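Local coordinates for protein metallophosphoesterase (Sphaerobacter thermophilus, PDB 3RQZ) that probably acts as a phosphatase of the calcineurin-like metallophosphoesterase superfamily, binding zinc ions at its active site, at residues I59-N64 / N106-G111; G118-P123 / C146-T151. All coordinates share one frame; numbering follows the deposited sequence.

Contact 1: I59-N64 / N106-G111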
loop_
_atom_site.group_PDB
_atom_site.type_symbol
_atom_site.label_atom_id
_atom_site.label_comp_id
_atom_site.label_asym_id
_atom_site.label_seq_id
_atom_site.Cartn_x
_atom_site.Cartn_y
_atom_site.Cartn_z
ATOM N N ILE A 59 0.311 -9.807 -8.776
ATOM C CA ILE A 59 0.442 -9.624 -7.331
ATOM C C ILE A 59 -0.530 -8.527 -6.900
ATOM O O ILE A 59 -0.362 -7.368 -7.260
ATOM C CB ILE A 59 1.903 -9.266 -6.888
ATOM C CG1 ILE A 59 2.909 -10.359 -7.280
ATOM C CG2 ILE A 59 1.983 -9.018 -5.338
ATOM C CD1 ILE A 59 2.894 -11.531 -6.358
ATOM N N SER A 60 -1.567 -8.908 -6.168
ATOM C CA SER A 60 -2.549 -7.959 -5.647
ATOM C C SER A 60 -3.128 -8.621 -4.401
ATOM O O SER A 60 -3.902 -9.581 -4.501
ATOM C CB SER A 60 -3.669 -7.713 -6.678
ATOM O OG SER A 60 -4.625 -6.753 -6.201
ATOM N N VAL A 61 -2.720 -8.154 -3.221
ATOM C CA VAL A 61 -3.132 -8.805 -2.007
ATOM C C VAL A 61 -4.133 -7.885 -1.266
ATOM O O VAL A 61 -4.175 -6.686 -1.510
ATOM C CB VAL A 61 -1.886 -9.244 -1.114
ATOM C CG1 VAL A 61 -0.993 -10.283 -1.874
ATOM C CG2 VAL A 61 -1.050 -8.050 -0.678
ATOM N N ILE A 62 -4.972 -8.469 -0.416
ATOM C CA ILE A 62 -6.053 -7.743 0.220
ATOM C C ILE A 62 -5.458 -6.991 1.410
ATOM O O ILE A 62 -4.508 -7.487 2.052
ATOM C CB ILE A 62 -7.181 -8.724 0.664
ATOM C CG1 ILE A 62 -8.383 -7.973 1.191
ATOM C CG2 ILE A 62 -6.720 -9.724 1.760
ATOM C CD1 ILE A 62 -9.618 -8.258 0.432
ATOM N N GLY A 63 -5.969 -5.781 1.668
ATOM C CA GLY A 63 -5.639 -5.029 2.896
ATOM C C GLY A 63 -6.773 -5.098 3.914
ATOM O O GLY A 63 -7.866 -5.616 3.606
ATOM N N ASN A 64 -6.537 -4.591 5.130
ATOM C CA ASN A 64 -7.585 -4.642 6.166
ATOM C C ASN A 64 -8.812 -3.789 5.798
ATOM O O ASN A 64 -9.973 -4.159 6.096
ATOM C CB ASN A 64 -7.014 -4.250 7.552
ATOM C CG ASN A 64 -6.279 -2.903 7.529
ATOM O OD1 ASN A 64 -5.342 -2.710 6.756
ATOM N ND2 ASN A 64 -6.679 -1.989 8.413
ATOM N N ASN A 106 -4.534 -13.211 0.836
ATOM C CA ASN A 106 -3.841 -12.339 1.799
ATOM C C ASN A 106 -2.317 -12.436 1.698
ATOM O O ASN A 106 -1.598 -11.690 2.337
ATOM C CB ASN A 106 -4.397 -12.534 3.230
ATOM C CG ASN A 106 -4.057 -13.866 3.839
ATOM O OD1 ASN A 106 -3.093 -14.495 3.470
ATOM N ND2 ASN A 106 -4.863 -14.293 4.811
ATOM N N ARG A 107 -1.824 -13.364 0.874
ATOM C CA ARG A 107 -0.392 -13.587 0.787
ATOM C C ARG A 107 -0.054 -14.101 -0.588
ATOM O O ARG A 107 -0.666 -15.054 -1.064
ATOM C CB ARG A 107 0.078 -14.601 1.840
ATOM C CG ARG A 107 1.648 -14.733 1.996
ATOM C CD ARG A 107 2.086 -16.034 2.689
ATOM N NE ARG A 107 1.247 -16.391 3.819
ATOM C CZ ARG A 107 1.513 -16.076 5.088
ATOM N NH1 ARG A 107 0.662 -16.421 6.041
ATOM N NH2 ARG A 107 2.626 -15.430 5.408
HETATM N N MSE A 108 0.972 -13.537 -1.200
HETATM C CA MSE A 108 1.532 -14.144 -2.408
HETATM C C MSE A 108 3.005 -14.510 -2.195
HETATM O O MSE A 108 3.789 -13.704 -1.689
HETATM C CB MSE A 108 1.355 -13.201 -3.605
HETATM C CG MSE A 108 -0.153 -13.135 -4.100
HETATM SE SE MSE A 108 -0.691 -14.847 -4.923
HETATM C CE MSE A 108 0.745 -14.915 -6.180
ATOM N N ILE A 109 3.350 -15.748 -2.532
ATOM C CA ILE A 109 4.745 -16.224 -2.542
ATOM C C ILE A 109 5.093 -16.585 -3.982
ATOM O O ILE A 109 4.414 -17.432 -4.585
ATOM C CB ILE A 109 4.960 -17.472 -1.639
ATOM C CG1 ILE A 109 4.538 -17.188 -0.180
ATOM C CG2 ILE A 109 6.465 -17.959 -1.694
ATOM C CD1 ILE A 109 4.315 -18.453 0.657
ATOM N N ASP A 110 6.105 -15.923 -4.555
ATOM C CA ASP A 110 6.570 -16.256 -5.904
ATOM C C ASP A 110 8.072 -16.033 -5.975
ATOM O O ASP A 110 8.531 -14.891 -5.856
ATOM C CB ASP A 110 5.896 -15.382 -6.989
ATOM C CG ASP A 110 6.277 -15.821 -8.412
ATOM O OD1 ASP A 110 6.766 -16.982 -8.605
ATOM O OD2 ASP A 110 6.080 -15.022 -9.354
ATOM N N GLY A 111 8.820 -17.123 -6.111
ATOM C CA GLY A 111 10.273 -17.060 -6.337
ATOM C C GLY A 111 10.955 -16.461 -5.143
ATOM O O GLY A 111 10.760 -16.921 -4.020
HETATM O O HOH W 1 -2.348 -9.093 2.859
#
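Ile59, Val61 and Ile62 meet Asn106 and Met108 where the edges of two beta sheets come together in the calcineurin-like phosphoesterase fold. Strand 59-60 is an outermost strand of the six-stranded sheet. Strand 107-110 is an outermost strand of the five-stranded one. The touching parts run nearly antiparallel, 168° apart. No direct hydrogen bond joins them, so they are not partners in one sheet.

The apolar contacts centre on Met108, a selenomethionine. Its side chain folds back at chi2 and chi3 and meets two residues of the other segment. Ile59 brings CD1, the end of its longer branch, to 3.6 Å from Met108 CB. CG1 of Ile59 lies opposite the carbonyl carbon (chi1 -60°), and the bend at chi2 brings CD1 over to the methionine. Val61 adds a second methyl: its CG1 lies 3.7 Å from Met108 CG. Val115 of strand 113-116 also touches both Ile59 and Val61, so the neighbouring strand extends the apolar patch. Farther along, Ile62 uses its short branch, with CG2 lying 3.9 Å from Asn106 CA. Asn106 CB meets the same methyl, although it is directed away from the other segment overall.

Polar links run through the backbone and water. Ile59 and Val61 bond to Ser34 of strand 31-34, which ties their segment into its own sheet. Met108 has a backbone bond to Val115, within the five-stranded sheet. Ile62 has one to Pro105, just before Asn106. Gly63 sits at the N-cap position of helix 64-69, and its backbone N bonds to Asp66 OD2. The backbones approach most closely where Val61 CA is 5.2 Å from Asn106 CA. Beside this point one water sits between two carbonyls, 2.8 Å from both Ile62 O and Asn106 O.

Contact 2: G118-P123 / C146-T151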
loop_
_atom_site.group_PDB
_atom_site.type_symbol
_atom_site.label_atom_id
_atom_site.label_comp_id
_atom_site.label_asym_id
_atom_site.label_seq_id
_atom_site.Cartn_x
_atom_site.Cartn_y
_atom_site.Cartn_z
ATOM N N GLY A 118 0.324 -6.585 5.696
ATOM C CA GLY A 118 0.779 -6.198 7.038
ATOM C C GLY A 118 2.072 -6.908 7.405
ATOM O O GLY A 118 3.154 -6.319 7.372
ATOM N N SER A 119 1.990 -8.187 7.741
ATOM C CA SER A 119 3.200 -8.887 8.098
ATOM C C SER A 119 3.101 -10.361 7.729
ATOM O O SER A 119 1.987 -10.900 7.608
ATOM C CB SER A 119 3.484 -8.737 9.596
ATOM O OG SER A 119 2.819 -9.772 10.297
ATOM N N PRO A 120 4.249 -11.038 7.533
ATOM C CA PRO A 120 4.067 -12.459 7.200
ATOM C C PRO A 120 3.541 -13.326 8.359
ATOM O O PRO A 120 2.998 -14.426 8.114
ATOM C CB PRO A 120 5.458 -12.893 6.702
ATOM C CG PRO A 120 6.388 -11.858 7.165
ATOM C CD PRO A 120 5.615 -10.578 7.219
ATOM N N ARG A 121 3.636 -12.847 9.604
ATOM C CA ARG A 121 2.938 -13.539 10.702
ATOM C C ARG A 121 1.431 -13.361 10.631
ATOM O O ARG A 121 0.665 -14.324 10.849
ATOM C CB ARG A 121 3.405 -13.065 12.091
ATOM C CG ARG A 121 4.831 -13.363 12.417
ATOM C CD ARG A 121 5.028 -13.391 13.920
ATOM N NE ARG A 121 4.739 -12.085 14.502
ATOM C CZ ARG A 121 4.879 -11.810 15.787
ATOM N NH1 ARG A 121 4.574 -10.599 16.239
ATOM N NH2 ARG A 121 5.333 -12.747 16.612
ATOM N N HIS A 122 1.008 -12.121 10.368
ATOM C CA HIS A 122 -0.411 -11.749 10.346
ATOM C C HIS A 122 -0.701 -10.877 9.147
ATOM O O HIS A 122 -0.723 -9.657 9.269
ATOM C CB HIS A 122 -0.762 -11.011 11.648
ATOM C CG HIS A 122 -0.373 -11.776 12.874
ATOM N ND1 HIS A 122 -1.056 -12.896 13.287
ATOM C CD2 HIS A 122 0.643 -11.606 13.760
ATOM C CE1 HIS A 122 -0.496 -13.373 14.388
ATOM N NE2 HIS A 122 0.538 -12.608 14.695
ATOM N N PRO A 123 -0.931 -11.503 7.977
ATOM C CA PRO A 123 -0.935 -10.815 6.692
ATOM C C PRO A 123 -1.771 -9.539 6.614
ATOM O O PRO A 123 -1.318 -8.541 6.031
ATOM C CB PRO A 123 -1.459 -11.892 5.727
ATOM C CG PRO A 123 -1.013 -13.157 6.309
ATOM C CD PRO A 123 -0.937 -12.971 7.797
ATOM N N CYS A 146 10.636 -9.924 1.608
ATOM C CA CYS A 146 9.200 -9.748 1.950
ATOM C C CYS A 146 8.779 -8.289 1.808
ATOM O O CYS A 146 9.408 -7.383 2.406
ATOM C CB CYS A 146 8.890 -10.217 3.378
ATOM S SG CYS A 146 7.087 -10.298 3.729
ATOM N N PHE A 147 7.748 -8.059 1.000
ATOM C CA PHE A 147 7.188 -6.728 0.784
ATOM C C PHE A 147 5.939 -6.578 1.610
ATOM O O PHE A 147 5.060 -7.458 1.593
ATOM C CB PHE A 147 6.872 -6.482 -0.708
ATOM C CG PHE A 147 8.105 -6.419 -1.567
ATOM C CD1 PHE A 147 8.856 -5.236 -1.630
ATOM C CD2 PHE A 147 8.578 -7.560 -2.229
ATOM C CE1 PHE A 147 10.027 -5.174 -2.416
ATOM C CE2 PHE A 147 9.730 -7.508 -3.023
ATOM C CZ PHE A 147 10.462 -6.323 -3.117
ATOM N N VAL A 148 5.869 -5.467 2.331
ATOM C CA VAL A 148 4.754 -5.187 3.235
ATOM C C VAL A 148 4.278 -3.737 3.085
ATOM O O VAL A 148 5.028 -2.899 2.591
ATOM C CB VAL A 148 5.147 -5.454 4.721
ATOM C CG1 VAL A 148 5.693 -6.870 4.920
ATOM C CG2 VAL A 148 6.183 -4.416 5.241
ATOM N N GLY A 149 3.041 -3.442 3.508
ATOM C CA GLY A 149 2.513 -2.062 3.525
ATOM C C GLY A 149 1.990 -1.710 4.911
ATOM O O GLY A 149 2.697 -1.936 5.927
ATOM N N HIS A 150 0.787 -1.117 4.938
ATOM C CA HIS A 150 -0.051 -0.987 6.160
ATOM C C HIS A 150 0.374 0.170 7.092
ATOM O O HIS A 150 -0.470 0.848 7.683
ATOM C CB HIS A 150 -0.068 -2.355 6.893
ATOM C CG HIS A 150 -1.126 -2.527 7.943
ATOM N ND1 HIS A 150 -2.349 -1.889 7.923
ATOM C CD2 HIS A 150 -1.145 -3.334 9.033
ATOM C CE1 HIS A 150 -3.062 -2.275 8.970
ATOM N NE2 HIS A 150 -2.359 -3.166 9.649
ATOM N N THR A 151 1.662 0.436 7.216
ATOM C CA THR A 151 2.085 1.541 8.070
ATOM C C THR A 151 1.958 2.896 7.371
ATOM O O THR A 151 1.880 3.928 8.030
ATOM C CB THR A 151 3.559 1.374 8.475
ATOM O OG1 THR A 151 4.337 1.350 7.270
ATOM C CG2 THR A 151 3.775 0.061 9.233
HETATM O O HOH W 2 3.658 -3.573 8.034
#
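The backbones of Gly118-Pro120 and Cys146-His150 run in roughly opposite directions, 153° apart, and come closest where Gly118 CA lies 5.3 Å from His150 CA. They share no direct hydrogen bond. A water links them instead, donating to Gly118 O at 2.9 Å and to Gly149 O at 2.8 Å.

Gly118 carries much of the packing with backbone atoms alone. Its carbonyl oxygen rests against the branch point of Val148, with Gly118 O 3.4 Å from Val148 CB. Its CA sits 3.9 Å from His150 CB. With CG of His150 opposite the backbone N (chi1 -165°), CD2 of the ring is also brought near Gly118 CA, which approaches the imidazole obliquely. At the other end Pro120 meets a cysteine with CD and CG, which are almost equally near Cys146 SG, with Pro120 CD at 3.8 Å. Phe141 touches both of these residues. Val148 is enclosed further by Val116 and by Ile185 and Asn187 of strand 184-188.

The loop at 118-123 has its own bracing. Ser119 OG accepts from His122 N over 3.0 Å at 163°, an ST motif, and Glu126 OE1 is another partner of that hydroxyl.

His150 is a zinc ligand. Its NE2 bonds to Trp125 O, which is consistent with ND1 facing the metal and fixes the rotation of the ring. Tyr127 stacks on the ring, and His150 N bonds to Asp11 OD2, so the zinc ligand Asp11 also holds the backbone here. Gly149, His150 and Thr151, followed by the zinc ligand His152, form the Gly-His-X-His motif typical of the calcineurin-like metallophosphoesterase active site.

Overall arrangement
The two contacts come in series along the chain, contact 1 closing before contact 2 opens, and their centres are 9 Å apart. Both reach the five-stranded sheet. Contact 1 uses its edge strand 107-110. Contact 2 uses strand 145-147 and the loop that follows strand 113-116, the strand lying between the other two. Contact 1 also brings in the six-stranded sheet through strand 59-60. The contacts touch directly: Arg107 NH2 probably bonds to Pro120 O over 2.9 Å, and Pro123 packs against Asn106. Contact 2 supplies a zinc ligand, while in contact 1 the Ile62 side chain stays about 11 Å from zinc. Contact 1 thus lies where the sheet edges meet, and contact 2 beside the metal site.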